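Long-range contacts in MarR family transcriptional regulator (Staphylococcus epidermidis, PDB 5HLI), which probably binds DNA as a dimeric MarR-type transcriptional regulator that senses oxidants through disulfide formation: residues S42-L47 with M75-L79; G83-R87 with I99-G105. The protein carries 1 engineered substitution. All blocks are in the same frame, centred on the assembly; numbering follows the deposited sequence.

Contact 1 of 2, residues S42-L47 with M75-L79; sequences SQYLVL and MLKRL. Engineered in segment 75-79: M75 (natural residue Leu).
The side chains of Q43 and L79 run past one another head to tail where helix 41-52 meets helix 69-81. The CD2 methyl of L79 lies 3.6 Å from OE1 of Q43 and touches its CB. The other methyl, CD1, packs on CG1 of V46 at 3.7 Å. That same CG1 meets CD2 of L76, 3.9 Å away. It reaches both leucines because it stands anti to the backbone N (chi1 171°). On the S42 side, SD of M75 comes to 3.4 Å from CB of S42. M75 is engineered, leucine in the natural protein.

The Q43 chain runs extended beyond CG, which carries its amide to R78, with NE2 3.4 Å from CG of R78. The amide and guanidinium planes lie 63° apart. One water joins them, accepting from NE2 of Q43 at 3.0 Å and from NE of R78 at 2.9 Å; it sits in the guanidinium plane, at its edge.

The two helices belong to the winged helix-turn-helix domain of the MarR fold, and their segment axes cross at -79°, 10.3 Å apart. Farther out, L65 backs V46 and L58 touches L76. Y44 and L45 pack on F17 of the second subunit.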
loop_
_atom_site.group_PDB
_atom_site.type_symbol
_atom_site.label_atom_id
_atom_site.label_comp_id
_atom_site.label_asym_id
_atom_site.label_seq_id
_atom_site.Cartn_x
_atom_site.Cartn_y
_atom_site.Cartn_z
ATOM N N SER A 42 8.651 -4.238 -10.321
ATOM C CA SER A 42 8.636 -5.494 -11.063
ATOM C C SER A 42 10.047 -6.027 -11.295
ATOM O O SER A 42 10.277 -7.239 -11.225
ATOM C CB SER A 42 7.902 -5.307 -12.391
ATOM O OG SER A 42 6.522 -5.055 -12.183
ATOM N N GLN A 43 11.006 -5.137 -11.579
ATOM C CA GLN A 43 12.398 -5.570 -11.674
ATOM C C GLN A 43 12.898 -6.095 -10.335
ATOM O O GLN A 43 13.641 -7.082 -10.281
ATOM C CB GLN A 43 13.283 -4.418 -12.153
ATOM C CG GLN A 43 12.950 -3.901 -13.547
ATOM C CD GLN A 43 13.799 -2.704 -13.932
ATOM O OE1 GLN A 43 14.860 -2.472 -13.356
ATOM N NE2 GLN A 43 13.334 -1.936 -14.909
ATOM N N TYR A 44 12.501 -5.436 -9.245
ATOM C CA TYR A 44 12.858 -5.886 -7.903
ATOM C C TYR A 44 12.366 -7.305 -7.646
ATOM O O TYR A 44 13.067 -8.108 -7.017
ATOM C CB TYR A 44 12.274 -4.907 -6.883
ATOM C CG TYR A 44 12.640 -5.139 -5.435
ATOM C CD1 TYR A 44 13.946 -5.425 -5.054
ATOM C CD2 TYR A 44 11.680 -5.021 -4.441
ATOM C CE1 TYR A 44 14.274 -5.617 -3.721
ATOM C CE2 TYR A 44 11.996 -5.206 -3.113
ATOM C CZ TYR A 44 13.293 -5.504 -2.755
ATOM O OH TYR A 44 13.599 -5.688 -1.428
ATOM N N LEU A 45 11.164 -7.636 -8.129
ATOM C CA LEU A 45 10.651 -8.993 -7.965
ATOM C C LEU A 45 11.534 -10.005 -8.682
ATOM O O LEU A 45 11.789 -11.096 -8.158
ATOM C CB LEU A 45 9.213 -9.082 -8.480
ATOM C CG LEU A 45 8.124 -8.349 -7.695
ATOM C CD1 LEU A 45 6.769 -8.595 -8.335
ATOM C CD2 LEU A 45 8.118 -8.791 -6.244
ATOM N N VAL A 46 12.007 -9.663 -9.884
ATOM C CA VAL A 46 12.890 -10.561 -10.627
ATOM C C VAL A 46 14.212 -10.740 -9.891
ATOM O O VAL A 46 14.734 -11.856 -9.780
ATOM C CB VAL A 46 13.110 -10.033 -12.059
ATOM C CG1 VAL A 46 14.196 -10.843 -12.771
ATOM C CG2 VAL A 46 11.804 -10.071 -12.850
ATOM N N LEU A 47 14.775 -9.644 -9.380
ATOM C CA LEU A 47 16.024 -9.739 -8.631
ATOM C C LEU A 47 15.846 -10.580 -7.373
ATOM O O LEU A 47 16.745 -11.340 -6.993
ATOM C CB LEU A 47 16.525 -8.339 -8.280
ATOM C CG LEU A 47 16.946 -7.462 -9.464
ATOM C CD1 LEU A 47 17.203 -6.033 -9.009
ATOM C CD2 LEU A 47 18.180 -8.038 -10.150
ATOM N N MET A 75 11.453 -6.638 -19.214
ATOM C CA MET A 75 12.080 -6.474 -17.930
ATOM C C MET A 75 13.468 -7.057 -17.870
ATOM O O MET A 75 14.333 -6.432 -17.352
ATOM C CB MET A 75 11.238 -7.046 -16.839
ATOM C CG MET A 75 10.038 -6.210 -16.637
ATOM S SD MET A 75 9.384 -6.684 -15.108
ATOM C CE MET A 75 8.338 -8.041 -15.497
ATOM N N LEU A 76 13.645 -8.257 -18.394
ATOM C CA LEU A 76 14.960 -8.885 -18.388
ATOM C C LEU A 76 15.925 -8.154 -19.313
ATOM O O LEU A 76 17.111 -8.009 -18.993
ATOM C CB LEU A 76 14.838 -10.357 -18.776
ATOM C CG LEU A 76 14.235 -11.240 -17.681
ATOM C CD1 LEU A 76 13.928 -12.624 -18.215
ATOM C CD2 LEU A 76 15.182 -11.316 -16.490
ATOM N N LYS A 77 15.439 -7.685 -20.466
ATOM C CA LYS A 77 16.283 -6.876 -21.339
ATOM C C LYS A 77 16.749 -5.612 -20.630
ATOM O O LYS A 77 17.918 -5.223 -20.744
ATOM C CB LYS A 77 15.534 -6.522 -22.623
ATOM C CG LYS A 77 15.390 -7.670 -23.608
ATOM C CD LYS A 77 14.723 -7.195 -24.887
ATOM C CE LYS A 77 14.620 -8.312 -25.913
ATOM N NZ LYS A 77 13.952 -7.838 -27.156
ATOM N N ARG A 78 15.851 -4.961 -19.884
ATOM C CA ARG A 78 16.232 -3.757 -19.152
ATOM C C ARG A 78 17.227 -4.075 -18.043
ATOM O O ARG A 78 18.176 -3.315 -17.814
ATOM C CB ARG A 78 14.988 -3.072 -18.583
ATOM C CG ARG A 78 15.289 -1.867 -17.696
ATOM C CD ARG A 78 16.132 -0.821 -18.429
ATOM N NE ARG A 78 16.527 0.279 -17.550
ATOM C CZ ARG A 78 17.380 1.243 -17.889
ATOM N NH1 ARG A 78 17.929 1.254 -19.095
ATOM N NH2 ARG A 78 17.682 2.200 -17.020
ATOM N N LEU A 79 17.029 -5.195 -17.341
ATOM C CA LEU A 79 17.980 -5.581 -16.305
ATOM C C LEU A 79 19.336 -5.940 -16.895
ATOM O O LEU A 79 20.365 -5.756 -16.234
ATOM C CB LEU A 79 17.421 -6.745 -15.486
ATOM C CG LEU A 79 16.322 -6.367 -14.491
ATOM C CD1 LEU A 79 15.729 -7.606 -13.837
ATOM C CD2 LEU A 79 16.872 -5.413 -13.436
HETATM O O HOH W 1 14.910 0.652 -15.150
#

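Contact 2 of 2, residues G83-R87 with I99-G105; sequences GWVKR and ITLTDNG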
loop_
_atom_site.group_PDB
_atom_site.type_symbol
_atom_site.label_atom_id
_atom_site.label_comp_id
_atom_site.label_asym_id
_atom_site.label_seq_id
_atom_site.Cartn_x
_atom_site.Cartn_y
_atom_site.Cartn_z
ATOM N N GLY A 83 22.953 -3.653 -16.382
ATOM C CA GLY A 83 24.077 -4.313 -15.747
ATOM C C GLY A 83 23.753 -5.238 -14.597
ATOM O O GLY A 83 24.653 -5.549 -13.808
ATOM N N TRP A 84 22.508 -5.703 -14.477
ATOM C CA TRP A 84 22.132 -6.575 -13.368
ATOM C C TRP A 84 22.227 -8.056 -13.714
ATOM O O TRP A 84 22.615 -8.866 -12.865
ATOM C CB TRP A 84 20.706 -6.263 -12.908
ATOM C CG TRP A 84 20.538 -4.924 -12.267
ATOM C CD1 TRP A 84 20.318 -3.734 -12.896
ATOM C CD2 TRP A 84 20.542 -4.641 -10.864
ATOM N NE1 TRP A 84 20.199 -2.723 -11.971
ATOM C CE2 TRP A 84 20.331 -3.257 -10.716
ATOM C CE3 TRP A 84 20.712 -5.424 -9.717
ATOM C CZ2 TRP A 84 20.284 -2.639 -9.470
ATOM C CZ3 TRP A 84 20.659 -4.810 -8.483
ATOM C CH2 TRP A 84 20.450 -3.431 -8.368
ATOM N N VAL A 85 21.852 -8.437 -14.935
ATOM C CA VAL A 85 21.802 -9.835 -15.340
ATOM C C VAL A 85 22.470 -9.983 -16.700
ATOM O O VAL A 85 22.715 -9.009 -17.411
ATOM C CB VAL A 85 20.358 -10.382 -15.407
ATOM C CG1 VAL A 85 19.658 -10.258 -14.056
ATOM C CG2 VAL A 85 19.572 -9.668 -16.498
ATOM N N LYS A 86 22.750 -11.231 -17.057
ATOM C CA LYS A 86 23.093 -11.607 -18.420
ATOM C C LYS A 86 21.967 -12.444 -19.011
ATOM O O LYS A 86 21.302 -13.209 -18.307
ATOM C CB LYS A 86 24.408 -12.390 -18.475
ATOM C CG LYS A 86 25.625 -11.580 -18.063
ATOM C CD LYS A 86 26.915 -12.330 -18.350
ATOM C CE LYS A 86 28.124 -11.433 -18.124
ATOM N NZ LYS A 86 28.076 -10.223 -18.997
ATOM N N ARG A 87 21.749 -12.284 -20.311
ATOM C CA ARG A 87 20.767 -13.065 -21.050
ATOM C C ARG A 87 21.496 -13.989 -22.016
ATOM O O ARG A 87 22.367 -13.542 -22.768
ATOM C CB ARG A 87 19.794 -12.151 -21.802
ATOM C CG ARG A 87 18.832 -11.403 -20.884
ATOM C CD ARG A 87 18.066 -10.297 -21.601
ATOM N NE ARG A 87 17.223 -10.788 -22.686
ATOM C CZ ARG A 87 17.498 -10.635 -23.978
ATOM N NH1 ARG A 87 18.602 -9.998 -24.350
ATOM N NH2 ARG A 87 16.671 -11.117 -24.897
ATOM N N ILE A 99 18.873 -16.783 -17.494
ATOM C CA ILE A 99 19.134 -15.501 -16.849
ATOM C C ILE A 99 20.130 -15.726 -15.723
ATOM O O ILE A 99 19.900 -16.560 -14.839
ATOM C CB ILE A 99 17.835 -14.873 -16.315
ATOM C CG1 ILE A 99 16.804 -14.761 -17.440
ATOM C CG2 ILE A 99 18.114 -13.510 -15.692
ATOM C CD1 ILE A 99 17.267 -13.916 -18.612
ATOM N N THR A 100 21.238 -14.987 -15.752
ATOM C CA THR A 100 22.291 -15.135 -14.757
ATOM C C THR A 100 22.670 -13.765 -14.218
ATOM O O THR A 100 22.880 -12.825 -14.991
ATOM C CB THR A 100 23.524 -15.826 -15.352
ATOM O OG1 THR A 100 23.110 -16.972 -16.110
ATOM C CG2 THR A 100 24.467 -16.273 -14.248
ATOM N N LEU A 101 22.757 -13.656 -12.896
ATOM C CA LEU A 101 23.204 -12.416 -12.277
ATOM C C LEU A 101 24.629 -12.089 -12.706
ATOM O O LEU A 101 25.492 -12.969 -12.769
ATOM C CB LEU A 101 23.136 -12.531 -10.753
ATOM C CG LEU A 101 21.757 -12.581 -10.088
ATOM C CD1 LEU A 101 21.879 -13.106 -8.667
ATOM C CD2 LEU A 101 21.113 -11.203 -10.094
ATOM N N THR A 102 24.873 -10.820 -13.017
ATOM C CA THR A 102 26.242 -10.364 -13.188
ATOM C C THR A 102 26.939 -10.318 -11.830
ATOM O O THR A 102 26.313 -10.468 -10.775
ATOM C CB THR A 102 26.281 -8.984 -13.849
ATOM O OG1 THR A 102 25.628 -8.025 -13.004
ATOM C CG2 THR A 102 25.583 -9.016 -15.201
ATOM N N ASP A 103 28.259 -10.124 -11.861
ATOM C CA ASP A 103 28.987 -9.892 -10.617
ATOM C C ASP A 103 28.403 -8.705 -9.865
ATOM O O ASP A 103 28.224 -8.759 -8.642
ATOM C CB ASP A 103 30.473 -9.665 -10.901
ATOM C CG ASP A 103 31.183 -10.928 -11.346
ATOM O OD1 ASP A 103 30.672 -12.030 -11.059
ATOM O OD2 ASP A 103 32.259 -10.819 -11.975
ATOM N N ASN A 104 28.083 -7.628 -10.585
ATOM C CA ASN A 104 27.451 -6.475 -9.954
ATOM C C ASN A 104 26.067 -6.825 -9.416
ATOM O O ASN A 104 25.718 -6.440 -8.294
ATOM C CB ASN A 104 27.369 -5.317 -10.947
ATOM C CG ASN A 104 26.468 -4.198 -10.464
ATOM O OD1 ASN A 104 26.811 -3.470 -9.534
ATOM N ND2 ASN A 104 25.314 -4.050 -11.103
ATOM N N GLY A 105 25.270 -7.560 -10.196
ATOM C CA GLY A 105 23.951 -7.959 -9.723
ATOM C C GLY A 105 24.011 -8.784 -8.451
ATOM O O GLY A 105 23.158 -8.652 -7.570
HETATM O O HOH W 2 22.750 -16.127 -18.470
#
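The indole of W84 meets G105 obliquely, its CE3 4.1 Å from CA of G105. I39, L47, L79 and Q108 also pack against this side chain. A second flat group, the amide of N104, donates through ND2 to O of G83 at 3.2 Å, with the acceptor close to the amide plane. OG1 of T102 donates to the same oxygen of G83 at 2.8 Å. The two donors come from opposite faces of the G83 carbonyl plane, so the oxygen is gripped from both sides.

T102 has a double role. Its OG1 lies between the backbone N and the carbonyl carbon (chi1 62°), where it donates to the G83 carbonyl and accepts from N of G105 at 2.9 Å. T102 is the N-cap residue of helix 103-117, and the second bond is the capping bond. Its CG2 lies against the backbone of V85 and the CG of K86. The main chain of T102 is tied too, its N donating to O of W84.

From here the strands run antiparallel. K86 and T100 form a hydrogen-bonded pair, with N of K86 a short 2.6 Å from O of T100 and N of T100 3.1 Å from O of K86. V85 and I99 cross, CB of V85 3.9 Å from CG2 of I99, with L50 behind both. The aliphatic part of R87 runs alongside I99, on the same face of the sheet; CG of R87 touches CD1 of I99 at 3.7 Å. The guanidinium of R87 goes on to a salt bridge with E80.

G83 has a positive phi and is the C' residue of the Schellman motif that ends helix 69-81. The chain then enters a beta hairpin, strands 85-89 and 97-101, which is the wing of a winged helix-turn-helix domain.

The centres of the two contacts lie about 10 Å apart, on the same side of the chain's centre and both within the winged helix-turn-helix domain. Contact 1 is complete along the chain before contact 2 begins. Helix 69-81 supplies the second segment of contact 1 and leads through a short turn into strand 85-89 of contact 2. O of L79 and N of W84, 2.8 Å apart, probably form a hydrogen bond across this turn. Side chains meet at the helix-wing junction too: CD1 of L76 touches CD1 of I99, 3.6 Å away, and L79 packs on V85. In MarR proteins helix 69-81 would correspond to the DNA recognition helix, which here packs directly against the wing.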